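Local coordinates for SusD superfamily protein (Bacteroides fragilis NCTC 9343, PDB 3NQP) that probably binds glycans at the bacterial outer membrane, in the manner of SusD-type lipoproteins that serve nutrient uptake, at residues Ala306-Asn311 with Gly363-Gln368. Sequence-based numbering, arbitrary orientation.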
loop_
_atom_site.group_PDB
_atom_site.type_symbol
_atom_site.label_atom_id
_atom_site.label_comp_id
_atom_site.label_asym_id
_atom_site.label_seq_id
_atom_site.Cartn_x
_atom_site.Cartn_y
_atom_site.Cartn_z
ATOM N N ALA A 306 -2.275 27.217 4.137
ATOM C CA ALA A 306 -0.885 27.073 3.706
ATOM C C ALA A 306 -0.713 26.088 2.545
ATOM O O ALA A 306 0.167 26.261 1.773
ATOM C CB ALA A 306 -0.027 26.645 4.889
ATOM N N LEU A 307 -1.560 25.053 2.449
ATOM C CA LEU A 307 -1.495 24.068 1.344
ATOM C C LEU A 307 -2.246 24.469 0.093
ATOM O O LEU A 307 -2.099 23.822 -0.933
ATOM C CB LEU A 307 -1.986 22.705 1.789
ATOM C CG LEU A 307 -1.101 22.056 2.857
ATOM C CD1 LEU A 307 -1.587 20.632 3.129
ATOM C CD2 LEU A 307 0.414 22.062 2.542
ATOM N N ASP A 308 -3.019 25.556 0.156
ATOM C CA ASP A 308 -3.908 25.925 -0.948
ATOM C C ASP A 308 -4.874 24.777 -1.260
ATOM O O ASP A 308 -4.910 24.199 -2.361
ATOM C CB ASP A 308 -3.131 26.368 -2.195
ATOM C CG ASP A 308 -4.006 27.163 -3.180
ATOM O OD1 ASP A 308 -5.205 27.423 -2.919
ATOM O OD2 ASP A 308 -3.478 27.528 -4.236
ATOM N N ILE A 309 -5.690 24.480 -0.272
ATOM C CA ILE A 309 -6.741 23.501 -0.456
ATOM C C ILE A 309 -8.139 24.130 -0.268
ATOM O O ILE A 309 -9.128 23.436 -0.409
ATOM C CB ILE A 309 -6.553 22.301 0.494
ATOM C CG1 ILE A 309 -6.667 22.755 1.918
ATOM C CG2 ILE A 309 -5.193 21.536 0.206
ATOM C CD1 ILE A 309 -6.862 21.641 3.016
ATOM N N GLN A 310 -8.209 25.442 -0.035
ATOM C CA GLN A 310 -9.478 26.132 0.199
ATOM C C GLN A 310 -10.287 25.344 1.235
ATOM O O GLN A 310 -9.705 24.890 2.218
ATOM C CB GLN A 310 -10.239 26.318 -1.104
ATOM C CG GLN A 310 -9.434 26.877 -2.252
ATOM C CD GLN A 310 -8.795 25.816 -3.077
ATOM O OE1 GLN A 310 -9.449 24.835 -3.469
ATOM N NE2 GLN A 310 -7.480 25.974 -3.344
ATOM N N ASN A 311 -11.597 25.184 1.046
ATOM C CA ASN A 311 -12.394 24.442 1.987
ATOM C C ASN A 311 -12.638 22.992 1.604
ATOM O O ASN A 311 -13.663 22.430 1.996
ATOM C CB ASN A 311 -13.749 25.111 2.284
ATOM C CG ASN A 311 -14.340 24.627 3.603
ATOM O OD1 ASN A 311 -13.591 24.229 4.525
ATOM N ND2 ASN A 311 -15.660 24.604 3.691
ATOM N N GLY A 363 -2.689 16.175 -5.455
ATOM C CA GLY A 363 -3.146 16.619 -6.809
ATOM C C GLY A 363 -2.691 18.033 -7.171
ATOM O O GLY A 363 -1.526 18.355 -6.996
ATOM N N TYR A 364 -3.610 18.883 -7.622
ATOM C CA TYR A 364 -3.247 20.270 -8.005
ATOM C C TYR A 364 -4.401 21.229 -7.844
ATOM O O TYR A 364 -5.524 20.830 -7.530
ATOM C CB TYR A 364 -2.725 20.302 -9.453
ATOM C CG TYR A 364 -3.695 19.716 -10.463
ATOM C CD1 TYR A 364 -4.978 20.257 -10.647
ATOM C CD2 TYR A 364 -3.343 18.596 -11.223
ATOM C CE1 TYR A 364 -5.867 19.701 -11.562
ATOM C CE2 TYR A 364 -4.219 18.046 -12.148
ATOM C CZ TYR A 364 -5.488 18.586 -12.297
ATOM O OH TYR A 364 -6.353 17.996 -13.188
ATOM N N VAL A 365 -4.131 22.515 -8.053
ATOM C CA VAL A 365 -5.169 23.510 -8.050
ATOM C C VAL A 365 -5.399 23.828 -9.515
ATOM O O VAL A 365 -4.451 24.179 -10.246
ATOM C CB VAL A 365 -4.753 24.765 -7.289
ATOM C CG1 VAL A 365 -5.887 25.762 -7.280
ATOM C CG2 VAL A 365 -4.301 24.426 -5.840
ATOM N N ASN A 366 -6.646 23.717 -9.956
ATOM C CA ASN A 366 -6.939 23.884 -11.363
ATOM C C ASN A 366 -7.010 25.367 -11.769
ATOM O O ASN A 366 -6.784 26.261 -10.943
ATOM C CB ASN A 366 -8.217 23.094 -11.720
ATOM C CG ASN A 366 -9.451 23.663 -11.116
ATOM O OD1 ASN A 366 -9.482 24.830 -10.675
ATOM N ND2 ASN A 366 -10.498 22.856 -11.085
ATOM N N ALA A 367 -7.309 25.637 -13.031
ATOM C CA ALA A 367 -7.260 27.023 -13.539
ATOM C C ALA A 367 -8.339 27.898 -12.872
ATOM O O ALA A 367 -8.172 29.105 -12.757
ATOM C CB ALA A 367 -7.396 27.050 -15.092
ATOM N N GLN A 368 -9.408 27.285 -12.380
ATOM C CA GLN A 368 -10.435 27.998 -11.631
ATOM C C GLN A 368 -10.089 28.197 -10.149
ATOM O O GLN A 368 -10.906 28.703 -9.385
ATOM C CB GLN A 368 -11.778 27.267 -11.759
ATOM C CG GLN A 368 -12.329 27.199 -13.203
ATOM C CD GLN A 368 -11.534 26.269 -14.154
ATOM O OE1 GLN A 368 -11.117 25.154 -13.782
ATOM N NE2 GLN A 368 -11.306 26.747 -15.391
#
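Val365 reaches across to Asp308 with one methyl, CG2, which lies 3.5 Å from the backbone O of Asp308. The Asp308 side chain occupies two conformations; in the one described here its carboxylate oxygen OD2 also comes to 3.6 Å from Val365 CG2, and the two side chains cross at about a right angle. Because a methyl has no polar hydrogen to donate, the meeting is a van der Waals contact. The torsion of Val365 sets CG1 anti to the backbone N (chi1 -178°) and CG2 anti to the carbonyl carbon. CG2 makes the close contact with Asp308, while both methyls, CG1 and CG2, stand at about 4.3 Å from Gln310 NE2.

On the loop side, which runs between strand 265-269 and helix 321-325, polar groups are tied to one another. In the same conformation of Asp308, Gln310 NE2 donates to Asp308 OD1 over 2.7 Å, in a bent bond (N-H...O 138°). The oxygen lies almost in the amide plane, yet the donor comes at the carboxylate from above, 49° out of its plane. Asp308 suits this place because its backbone is in the left-handed region, which Asp and Asn tolerate better than most non-glycine residues. Gln310 is a longer side chain with both a donor and an acceptor: its OE1 takes the backbone N-H of Arg371.

Arg371 belongs to strand 371-372, which pairs antiparallel with strand 364-365 in a small two-stranded hairpin at the surface of this SusD-family protein, whose regular structure is mostly helix. Its guanidinium NE bonds to Asp308 O, the same oxygen that Val365 CG2 touches, and its side chain also packs on the branched, apolar Val365. A bound 1,2-ethanediol, probably from the crystallisation liquor, lies about 5 Å from the Val365 side chain.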